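Local coordinates for protein carboxyvinyl-carboxyphosphonate phosphorylmutase (Bacillus anthracis, PDB 4IQD) that belongs to the phosphoenolpyruvate phosphomutase family of TIM-barrel enzymes and is modelled here with pyruvic acid in a pocket at the ends of its barrel strands, at residues N211-K223 with G236-R248. Residues are numbered along the deposited sequence; the frame is centred on the assembly and turned at random.
Sequences NAPLLANMTEFGK and GFQMVIYPVTSLR. With PYR (pyruvic acid), chain C.
The guanidinium of Arg248 lies between Phe221 CD2 over one face and Val244 CB over the other, each offset toward the rim. At its edge, NE gives Glu220 OE1 a salt-bridging hydrogen bond of 2.9 Å, in the guanidinium plane and on the anti side of the carboxylate but 21° out of its plane, while NH2 reaches Thr219 OG1 at 3.3 Å. At the other end of the contact, the Phe237 ring carries Ala216 CB over one face, a CH-pi contact 3.9 Å from the centroid, with Leu215 N at its edge; Phe203 meets this ring edge-to-face. The bend of Glu220 at chi2 (78°) turns its carboxylate so that OE2, on the syn side, takes the hydroxyl of Thr245, with OG1 2.5 Å from OE2; Gln267 of the second subunit also bonds OE2. A water donates to Glu220 OE1 and accepts from Val244 N. Between these ends run two neighbouring parallel strands of the TIM barrel, 215-217 and 239-242, joined by helix 229-234 in a beta-alpha-beta unit. Ala216 N bonds Met239 O, Ile241 N bonds Ala216 O at 2.9 Å, and Met218 N bonds Ile241 O. Leu215 and Ile241 meet on one sheet face, CD2 to CD1 at 3.6 Å. Beyond the strands' C-terminal ends, Pro243 CB and Val244 CG2 pack against O of the pyruvic acid, each at 3.5 Å; Ser56 OG hydrogen-bonds the ligand.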
# COMPACT_ATOMS: atom_id res chain seq x y z
N ASN A 211 28.23 13.55 -20.09
CA ASN A 211 29.00 13.84 -18.87
C ASN A 211 28.21 13.72 -17.56
O ASN A 211 28.10 14.68 -16.80
CB ASN A 211 29.64 15.22 -18.97
CG ASN A 211 28.62 16.33 -19.17
OD1 ASN A 211 27.67 16.18 -19.95
ND2 ASN A 211 28.80 17.44 -18.47
N ALA A 212 27.67 12.53 -17.30
CA ALA A 212 26.86 12.30 -16.12
C ALA A 212 26.78 10.81 -15.81
O ALA A 212 26.94 9.99 -16.71
CB ALA A 212 25.45 12.86 -16.31
N PRO A 213 26.55 10.46 -14.54
CA PRO A 213 26.24 9.07 -14.21
C PRO A 213 24.95 8.65 -14.90
O PRO A 213 24.08 9.49 -15.12
CB PRO A 213 26.02 9.11 -12.70
CG PRO A 213 26.80 10.29 -12.23
CD PRO A 213 26.70 11.30 -13.34
N LEU A 214 24.82 7.38 -15.24
CA LEU A 214 23.64 6.91 -15.95
C LEU A 214 22.84 5.91 -15.12
O LEU A 214 23.40 5.15 -14.34
CB LEU A 214 24.03 6.29 -17.29
CG LEU A 214 24.78 7.22 -18.25
CD1 LEU A 214 24.96 6.55 -19.60
CD2 LEU A 214 24.06 8.55 -18.39
N LEU A 215 21.53 5.95 -15.31
CA LEU A 215 20.60 5.05 -14.64
C LEU A 215 20.09 4.02 -15.62
O LEU A 215 19.82 4.33 -16.78
CB LEU A 215 19.43 5.86 -14.08
CG LEU A 215 18.34 5.24 -13.19
CD1 LEU A 215 17.64 6.36 -12.46
CD2 LEU A 215 17.32 4.43 -13.98
N ALA A 216 19.96 2.78 -15.16
CA ALA A 216 19.39 1.71 -15.96
C ALA A 216 18.03 1.34 -15.39
O ALA A 216 17.87 1.22 -14.18
CB ALA A 216 20.30 0.51 -15.97
N ASN A 217 17.05 1.16 -16.27
CA ASN A 217 15.69 0.83 -15.86
C ASN A 217 15.40 -0.66 -15.99
O ASN A 217 15.06 -1.14 -17.07
CB ASN A 217 14.69 1.60 -16.72
CG ASN A 217 13.24 1.31 -16.35
OD1 ASN A 217 12.94 0.90 -15.23
ND2 ASN A 217 12.34 1.54 -17.29
N MSE A 218 15.54 -1.40 -14.90
CA MSE A 218 15.22 -2.82 -14.95
C MSE A 218 13.80 -3.21 -14.61
O MSE A 218 13.55 -3.92 -13.64
CB MSE A 218 16.22 -3.66 -14.16
CG MSE A 218 17.36 -4.14 -15.01
SE MSE A 218 16.97 -5.64 -16.22
CE MSE A 218 15.67 -4.90 -17.45
N THR A 219 12.87 -2.75 -15.44
CA THR A 219 11.48 -3.12 -15.29
C THR A 219 11.20 -4.37 -16.12
O THR A 219 11.77 -4.55 -17.20
CB THR A 219 10.55 -1.95 -15.68
OG1 THR A 219 9.19 -2.31 -15.41
CG2 THR A 219 10.72 -1.59 -17.15
N GLU A 220 10.34 -5.24 -15.61
CA GLU A 220 10.10 -6.54 -16.24
C GLU A 220 9.20 -6.41 -17.45
O GLU A 220 8.36 -5.51 -17.52
CB GLU A 220 9.50 -7.52 -15.23
CG GLU A 220 10.32 -7.71 -13.96
CD GLU A 220 10.16 -6.57 -12.97
OE1 GLU A 220 9.17 -5.82 -13.09
OE2 GLU A 220 11.03 -6.42 -12.09
N PHE A 221 9.37 -7.31 -18.41
CA PHE A 221 8.56 -7.35 -19.63
C PHE A 221 8.63 -6.05 -20.42
O PHE A 221 7.63 -5.63 -21.00
CB PHE A 221 7.10 -7.69 -19.30
CG PHE A 221 6.95 -8.70 -18.22
CD1 PHE A 221 7.33 -10.02 -18.43
CD2 PHE A 221 6.42 -8.35 -16.99
CE1 PHE A 221 7.18 -10.96 -17.43
CE2 PHE A 221 6.27 -9.29 -15.99
CZ PHE A 221 6.65 -10.60 -16.21
N GLY A 222 9.80 -5.43 -20.44
CA GLY A 222 9.97 -4.17 -21.13
C GLY A 222 10.99 -4.25 -22.25
O GLY A 222 11.37 -5.35 -22.66
N LYS A 223 11.44 -3.09 -22.72
CA LYS A 223 12.35 -3.00 -23.87
C LYS A 223 13.80 -3.25 -23.47
O LYS A 223 14.71 -2.94 -24.24
CB LYS A 223 12.25 -1.62 -24.51
CG LYS A 223 10.86 -1.03 -24.56
CD LYS A 223 10.33 -0.94 -25.98
CE LYS A 223 8.99 -0.22 -26.01
NZ LYS A 223 8.42 -0.16 -27.38
N GLY A 236 28.55 0.67 -18.36
CA GLY A 236 28.55 2.12 -18.25
C GLY A 236 27.48 2.73 -17.37
O GLY A 236 27.17 3.91 -17.50
N PHE A 237 26.91 1.93 -16.48
CA PHE A 237 25.87 2.41 -15.57
C PHE A 237 26.33 2.43 -14.13
O PHE A 237 27.14 1.60 -13.72
CB PHE A 237 24.59 1.59 -15.71
CG PHE A 237 23.84 1.86 -16.99
CD1 PHE A 237 22.99 2.94 -17.08
CD2 PHE A 237 24.01 1.04 -18.09
CE1 PHE A 237 22.31 3.20 -18.25
CE2 PHE A 237 23.33 1.29 -19.26
CZ PHE A 237 22.47 2.37 -19.34
N GLN A 238 25.82 3.38 -13.36
CA GLN A 238 26.25 3.54 -11.97
C GLN A 238 25.09 3.37 -10.99
O GLN A 238 25.28 3.46 -9.77
CB GLN A 238 26.94 4.88 -11.79
CG GLN A 238 28.06 5.09 -12.79
CD GLN A 238 28.70 6.45 -12.71
OE1 GLN A 238 28.96 6.96 -11.62
NE2 GLN A 238 28.95 7.05 -13.86
N MSE A 239 23.90 3.14 -11.52
CA MSE A 239 22.74 2.84 -10.69
C MSE A 239 21.69 2.15 -11.53
O MSE A 239 21.62 2.35 -12.75
CB MSE A 239 22.18 4.11 -10.05
CG MSE A 239 21.21 4.88 -10.92
SE MSE A 239 20.86 6.68 -10.28
CE MSE A 239 22.47 7.54 -10.96
N VAL A 240 20.87 1.32 -10.90
CA VAL A 240 19.84 0.58 -11.61
C VAL A 240 18.58 0.44 -10.76
O VAL A 240 18.65 0.11 -9.57
CB VAL A 240 20.34 -0.81 -12.06
CG1 VAL A 240 21.05 -1.52 -10.93
CG2 VAL A 240 19.19 -1.65 -12.60
N ILE A 241 17.43 0.69 -11.37
CA ILE A 241 16.16 0.63 -10.67
C ILE A 241 15.35 -0.62 -11.03
O ILE A 241 15.41 -1.12 -12.15
CB ILE A 241 15.31 1.88 -10.94
CG1 ILE A 241 15.03 2.02 -12.43
CG2 ILE A 241 16.00 3.13 -10.41
CD1 ILE A 241 14.15 3.19 -12.77
N TYR A 242 14.60 -1.10 -10.04
CA TYR A 242 13.67 -2.20 -10.23
C TYR A 242 12.31 -1.68 -9.75
O TYR A 242 11.86 -2.00 -8.66
CB TYR A 242 14.11 -3.43 -9.42
CG TYR A 242 15.55 -3.84 -9.68
CD1 TYR A 242 15.85 -4.82 -10.61
CD2 TYR A 242 16.60 -3.23 -9.00
CE1 TYR A 242 17.16 -5.19 -10.86
CE2 TYR A 242 17.91 -3.60 -9.24
CZ TYR A 242 18.19 -4.57 -10.17
OH TYR A 242 19.49 -4.94 -10.42
N PRO A 243 11.67 -0.85 -10.59
CA PRO A 243 10.60 0.08 -10.22
C PRO A 243 9.30 -0.54 -9.75
O PRO A 243 8.71 -0.06 -8.79
CB PRO A 243 10.34 0.85 -11.52
CG PRO A 243 11.52 0.59 -12.39
CD PRO A 243 11.97 -0.78 -12.03
N VAL A 244 8.84 -1.58 -10.44
CA VAL A 244 7.47 -2.04 -10.24
C VAL A 244 7.41 -3.46 -9.67
O VAL A 244 6.34 -3.99 -9.37
CB VAL A 244 6.70 -1.98 -11.57
CG1 VAL A 244 5.20 -2.06 -11.34
CG2 VAL A 244 7.03 -0.68 -12.29
N THR A 245 8.59 -4.05 -9.50
CA THR A 245 8.71 -5.44 -9.07
C THR A 245 7.93 -5.73 -7.79
O THR A 245 7.26 -6.75 -7.69
CB THR A 245 10.19 -5.80 -8.84
OG1 THR A 245 10.99 -5.24 -9.88
CG2 THR A 245 10.37 -7.30 -8.81
N SER A 246 8.01 -4.82 -6.82
CA SER A 246 7.36 -5.01 -5.53
C SER A 246 5.85 -5.22 -5.68
O SER A 246 5.27 -6.05 -4.99
CB SER A 246 7.63 -3.83 -4.60
OG SER A 246 7.02 -2.65 -5.08
N LEU A 247 5.23 -4.47 -6.58
CA LEU A 247 3.79 -4.57 -6.78
C LEU A 247 3.42 -5.77 -7.65
O LEU A 247 2.36 -6.37 -7.47
CB LEU A 247 3.25 -3.27 -7.39
CG LEU A 247 1.75 -3.25 -7.73
CD1 LEU A 247 1.09 -1.99 -7.20
CD2 LEU A 247 1.55 -3.37 -9.24
N ARG A 248 4.30 -6.11 -8.59
CA ARG A 248 4.06 -7.24 -9.47
C ARG A 248 3.96 -8.55 -8.70
O ARG A 248 3.07 -9.35 -8.95
CB ARG A 248 5.17 -7.36 -10.52
CG ARG A 248 5.24 -6.20 -11.49
CD ARG A 248 5.71 -6.70 -12.84
NE ARG A 248 6.33 -5.66 -13.65
CZ ARG A 248 5.67 -4.84 -14.46
NH1 ARG A 248 4.35 -4.94 -14.56
NH2 ARG A 248 6.33 -3.93 -15.16
C PYR C . 8.31 3.40 -14.07
O PYR C . 7.85 2.65 -13.11
OXT PYR C . 8.71 4.63 -13.80
CA PYR C . 8.37 2.90 -15.37
O3 PYR C . 8.74 3.66 -16.37
CB PYR C . 8.02 1.46 -15.63
O HOH W 1 27.25 6.26 -15.66
O HOH W 2 10.04 -3.21 -12.39